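Local atomic coordinates of activating signal cointegrator 1 complex subunit 3 (Homo sapiens, PDB entry 6YXQ), a protein that unwinds duplex DNA in the 3'-5' direction at the cost of ATP, supporting repair of alkylated DNA and the rescue of stalled ribosomes. Residues N136-N139 and R140-H144; A99-F102 and M103-L107. One frame throughout, in Å; residues are numbered along the deposited sequence.

Interaction 1 (N136-N139 and R140-H144); sequences NATN and RIISH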
loop_
_atom_site.group_PDB
_atom_site.type_symbol
_atom_site.label_atom_id
_atom_site.label_comp_id
_atom_site.label_asym_id
_atom_site.label_seq_id
_atom_site.Cartn_x
_atom_site.Cartn_y
_atom_site.Cartn_z
ATOM N N ASN A 136 -22.968 -33.984 -4.580
ATOM C CA ASN A 136 -23.276 -35.400 -4.395
ATOM C C ASN A 136 -22.436 -36.270 -5.321
ATOM O O ASN A 136 -21.877 -37.287 -4.891
ATOM C CB ASN A 136 -24.767 -35.658 -4.621
ATOM C CG ASN A 136 -25.632 -35.110 -3.499
ATOM O OD1 ASN A 136 -25.121 -34.599 -2.505
ATOM N ND2 ASN A 136 -26.948 -35.200 -3.664
ATOM N N ALA A 137 -22.328 -35.885 -6.595
ATOM C CA ALA A 137 -21.524 -36.668 -7.530
ATOM C C ALA A 137 -20.054 -36.685 -7.123
ATOM O O ALA A 137 -19.392 -37.732 -7.178
ATOM C CB ALA A 137 -21.689 -36.117 -8.942
ATOM N N THR A 138 -19.528 -35.537 -6.697
ATOM C CA THR A 138 -18.132 -35.471 -6.287
ATOM C C THR A 138 -17.862 -36.361 -5.084
ATOM O O THR A 138 -16.830 -37.041 -5.025
ATOM C CB THR A 138 -17.751 -34.033 -5.969
ATOM O OG1 THR A 138 -18.079 -33.203 -7.088
ATOM C CG2 THR A 138 -16.276 -33.948 -5.692
ATOM N N ASN A 139 -18.771 -36.362 -4.108
ATOM C CA ASN A 139 -18.548 -37.190 -2.929
ATOM C C ASN A 139 -18.715 -38.666 -3.252
ATOM O O ASN A 139 -18.023 -39.511 -2.669
ATOM C CB ASN A 139 -19.482 -36.763 -1.802
ATOM C CG ASN A 139 -18.918 -35.613 -1.006
ATOM O OD1 ASN A 139 -18.145 -35.807 -0.068
ATOM N ND2 ASN A 139 -19.278 -34.401 -1.394
ATOM N N ARG A 140 -19.616 -38.994 -4.181
ATOM C CA ARG A 140 -19.683 -40.356 -4.684
ATOM C C ARG A 140 -18.341 -40.779 -5.257
ATOM O O ARG A 140 -17.852 -41.875 -4.962
ATOM C CB ARG A 140 -20.785 -40.481 -5.739
ATOM C CG ARG A 140 -22.155 -40.853 -5.186
ATOM C CD ARG A 140 -23.089 -41.347 -6.282
ATOM N NE ARG A 140 -23.337 -40.320 -7.291
ATOM C CZ ARG A 140 -24.259 -39.364 -7.188
ATOM N NH1 ARG A 140 -25.036 -39.294 -6.114
ATOM N NH2 ARG A 140 -24.400 -38.475 -8.162
ATOM N N ILE A 141 -17.718 -39.909 -6.058
ATOM C CA ILE A 141 -16.425 -40.247 -6.656
ATOM C C ILE A 141 -15.362 -40.431 -5.575
ATOM O O ILE A 141 -14.628 -41.426 -5.563
ATOM C CB ILE A 141 -16.004 -39.177 -7.675
ATOM C CG1 ILE A 141 -16.796 -39.332 -8.965
ATOM C CG2 ILE A 141 -14.514 -39.275 -7.969
ATOM C CD1 ILE A 141 -16.382 -38.342 -10.039
ATOM N N ILE A 142 -15.262 -39.470 -4.652
ATOM C CA ILE A 142 -14.203 -39.517 -3.644
ATOM C C ILE A 142 -14.385 -40.712 -2.715
ATOM O O ILE A 142 -13.411 -41.218 -2.140
ATOM C CB ILE A 142 -14.149 -38.192 -2.856
ATOM C CG1 ILE A 142 -13.866 -37.018 -3.794
ATOM C CG2 ILE A 142 -13.069 -38.241 -1.798
ATOM C CD1 ILE A 142 -12.500 -37.066 -4.425
ATOM N N SER A 143 -15.618 -41.198 -2.562
ATOM C CA SER A 143 -15.841 -42.379 -1.738
ATOM C C SER A 143 -15.099 -43.605 -2.257
ATOM O O SER A 143 -15.002 -44.601 -1.531
ATOM C CB SER A 143 -17.339 -42.669 -1.640
ATOM O OG SER A 143 -17.825 -43.274 -2.824
ATOM N N HIS A 144 -14.572 -43.558 -3.482
ATOM C CA HIS A 144 -13.744 -44.628 -4.019
ATOM C C HIS A 144 -12.252 -44.371 -3.834
ATOM O O HIS A 144 -11.446 -45.275 -4.082
ATOM C CB HIS A 144 -14.045 -44.835 -5.509
ATOM C CG HIS A 144 -15.456 -45.250 -5.791
ATOM N ND1 HIS A 144 -15.794 -46.536 -6.151
ATOM C CD2 HIS A 144 -16.615 -44.549 -5.776
ATOM C CE1 HIS A 144 -17.098 -46.612 -6.340
ATOM N NE2 HIS A 144 -17.620 -45.418 -6.121
#
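Arg-140 and Asn-136 meet twice on the last turns of helix 128-142, once through the backbone and once through the arginine side chain. Arg-140 N gives a fairly straight hydrogen bond to Asn-136 O, 2.9 Å long with an N-H...O angle of 162°. The same carbonyl oxygen lies 3.9 Å from Arg-140 CZ, over the centre of one guanidinium face. The bend at chi3 (-62°) turns the arginine back along the helix, so that NH2 comes to 3.5 Å from Ala-137 CA and NH1 flanks Asn-136 CB. None of these approaches is a side-chain hydrogen bond; the guanidinium pairs instead with helix 64-85, where NE forms a salt bridge to Asp-73 and NH2 a long, weak ion pair with Asp-76. The next carbonyls are satisfied in the same helical pattern: Ala-137 O by Ile-141 N at 3.0 Å, Thr-138 O by Ile-142 N at 2.9 Å, and Asn-139 O by Ser-143 N at 2.9 Å. Ser-143 OG donates to Arg-140 O at 2.6 Å, giving an acceptor near the helix end a side-chain donor. Upstream, Thr-138 OG1 bonds to Ala-134 O, and Asn-139 ND2 serves both Cys-135 O and Lys-108 O, the latter tying the helix to the segment after helix 91-105. Polar side chains thus bond main-chain carbonyls, mostly within the helix, while the arginine's charge is directed to acidic residues of helix 64-85, a pairing that joins the two helices by charge as well as by the packing of Ala-137, Thr-138 and Ile-141.

Interaction 2 (A99-F102 and M103-L107); sequences AFLF and MTFHL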
loop_
_atom_site.group_PDB
_atom_site.type_symbol
_atom_site.label_atom_id
_atom_site.label_comp_id
_atom_site.label_asym_id
_atom_site.label_seq_id
_atom_site.Cartn_x
_atom_site.Cartn_y
_atom_site.Cartn_z
ATOM N N ALA A 99 -14.834 -28.828 -13.783
ATOM C CA ALA A 99 -13.602 -28.978 -13.012
ATOM C C ALA A 99 -13.629 -28.094 -11.774
ATOM O O ALA A 99 -13.225 -28.517 -10.685
ATOM C CB ALA A 99 -12.389 -28.649 -13.879
ATOM N N PHE A 100 -14.121 -26.864 -11.928
ATOM C CA PHE A 100 -14.264 -25.961 -10.793
ATOM C C PHE A 100 -15.225 -26.520 -9.752
ATOM O O PHE A 100 -14.980 -26.406 -8.546
ATOM C CB PHE A 100 -14.743 -24.597 -11.284
ATOM C CG PHE A 100 -14.963 -23.610 -10.189
ATOM C CD1 PHE A 100 -13.894 -22.940 -9.626
ATOM C CD2 PHE A 100 -16.235 -23.354 -9.718
ATOM C CE1 PHE A 100 -14.090 -22.031 -8.610
ATOM C CE2 PHE A 100 -16.438 -22.446 -8.702
ATOM C CZ PHE A 100 -15.363 -21.782 -8.148
ATOM N N LEU A 101 -16.329 -27.119 -10.196
ATOM C CA LEU A 101 -17.274 -27.724 -9.263
ATOM C C LEU A 101 -16.628 -28.877 -8.508
ATOM O O LEU A 101 -16.681 -28.930 -7.273
ATOM C CB LEU A 101 -18.520 -28.203 -10.008
ATOM C CG LEU A 101 -19.463 -27.095 -10.467
ATOM C CD1 LEU A 101 -20.639 -27.683 -11.199
ATOM C CD2 LEU A 101 -19.932 -26.252 -9.289
ATOM N N PHE A 102 -16.009 -29.809 -9.243
ATOM C CA PHE A 102 -15.354 -30.947 -8.608
ATOM C C PHE A 102 -14.350 -30.480 -7.568
ATOM O O PHE A 102 -14.350 -30.965 -6.432
ATOM C CB PHE A 102 -14.671 -31.822 -9.659
ATOM C CG PHE A 102 -13.872 -32.957 -9.077
ATOM C CD1 PHE A 102 -14.458 -34.193 -8.855
ATOM C CD2 PHE A 102 -12.531 -32.794 -8.764
ATOM C CE1 PHE A 102 -13.721 -35.245 -8.324
ATOM C CE2 PHE A 102 -11.790 -33.842 -8.226
ATOM C CZ PHE A 102 -12.385 -35.065 -8.006
ATOM N N MET A 103 -13.499 -29.518 -7.936
ATOM C CA MET A 103 -12.496 -29.026 -6.997
ATOM C C MET A 103 -13.131 -28.273 -5.836
ATOM O O MET A 103 -12.554 -28.219 -4.745
ATOM C CB MET A 103 -11.492 -28.139 -7.727
ATOM C CG MET A 103 -10.684 -28.889 -8.765
ATOM S SD MET A 103 -9.745 -30.236 -8.030
ATOM C CE MET A 103 -8.890 -29.333 -6.749
ATOM N N THR A 104 -14.311 -27.691 -6.047
ATOM C CA THR A 104 -14.981 -27.011 -4.952
ATOM C C THR A 104 -15.440 -27.994 -3.884
ATOM O O THR A 104 -15.377 -27.679 -2.691
ATOM C CB THR A 104 -16.158 -26.195 -5.488
ATOM O OG1 THR A 104 -15.661 -25.109 -6.285
ATOM C CG2 THR A 104 -16.993 -25.634 -4.343
ATOM N N PHE A 105 -15.854 -29.199 -4.279
ATOM C CA PHE A 105 -16.469 -30.146 -3.357
ATOM C C PHE A 105 -15.624 -31.387 -3.102
ATOM O O PHE A 105 -16.086 -32.297 -2.408
ATOM C CB PHE A 105 -17.846 -30.572 -3.875
ATOM C CG PHE A 105 -18.851 -29.455 -3.941
ATOM C CD1 PHE A 105 -19.393 -28.918 -2.786
ATOM C CD2 PHE A 105 -19.268 -28.954 -5.162
ATOM C CE1 PHE A 105 -20.326 -27.891 -2.849
ATOM C CE2 PHE A 105 -20.198 -27.930 -5.230
ATOM C CZ PHE A 105 -20.727 -27.400 -4.073
ATOM N N HIS A 106 -14.402 -31.458 -3.635
ATOM C CA HIS A 106 -13.642 -32.702 -3.507
ATOM C C HIS A 106 -13.190 -32.970 -2.077
ATOM O O HIS A 106 -12.862 -34.118 -1.754
ATOM C CB HIS A 106 -12.448 -32.712 -4.475
ATOM C CG HIS A 106 -11.233 -31.992 -3.975
ATOM N ND1 HIS A 106 -11.026 -30.645 -4.179
ATOM C CD2 HIS A 106 -10.139 -32.443 -3.317
ATOM C CE1 HIS A 106 -9.871 -30.293 -3.646
ATOM N NE2 HIS A 106 -9.310 -31.367 -3.119
ATOM N N LEU A 107 -13.196 -31.954 -1.209
ATOM C CA LEU A 107 -12.835 -32.111 0.198
ATOM C C LEU A 107 -13.979 -31.760 1.142
ATOM O O LEU A 107 -13.762 -31.677 2.357
ATOM C CB LEU A 107 -11.613 -31.255 0.538
ATOM C CG LEU A 107 -10.291 -31.708 -0.066
ATOM C CD1 LEU A 107 -9.212 -30.657 0.140
ATOM C CD2 LEU A 107 -9.885 -33.034 0.531
#
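The Phe-102 ring carries His-106 CB on one face, 4.0 Å above its plane and toward the rim. Met-103 SD stands at the edge of the same ring, 5.1 Å from the centroid, a Met-aromatic contact. Phe-100 presents a face to Thr-104 OG1, which sits 3.7 Å above the ring plane. Over the centre of the Phe-105 ring lies Thr-104 CG2, while the edge of the His-106 imidazole points at the Met-103 backbone: ND1 donates to Met-103 O at 2.9 Å, nearly in the ring plane. With CG set between backbone N and carbonyl carbon (chi1 83°), His-106 folds its ring back toward that oxygen. Phe-100 O takes two donors from opposite faces of its plane, Thr-104 N at 2.9 Å and Thr-104 OG1 at 2.7 Å; the hydroxyl reaches it from beside its own backbone N. As helix 91-105 runs out, Phe-105 N bonds Leu-101 O nearly in line with its C=O and Phe-102 O from above the carbonyl plane. Replacing Phe-102 by alanine is likely to leave the Met-103 sulfur without its aromatic edge and open a gap beside His-106 CB. Around this helix end, Phe-102 packs on Ile-54, Ile-77 and Thr-138, Leu-101 on Ala-80, Ile-84 and Ile-119, and Phe-105 on Cys-135 and Glu-115, placing the contact among helices 51-61, 64-85, 113-123 and 128-142 in the all-helical N-terminal part required for binding ASCC2.

How the interactions relate
After the N-terminal helices 10-18, 20-23 and 30-39, the chain forms helices 51-61 and 64-85, and interaction 2 then closes along the end of helix 91-105. The chain passes through helix 113-123 before interaction 1 forms at the end of helix 128-142. Each is a local closure within one helix; they follow in series, neither nesting nor crossing. In space their centres are about 10 Å apart and they touch directly: Thr-138 CG2 packs 3.6 Å from Phe-102 O and 3.6 Å from His-106 CA, and Ile-142 CG1 lies near His-106 O. Two helix ends separated by helix 113-123 are thereby packed together, and both also contact helix 64-85.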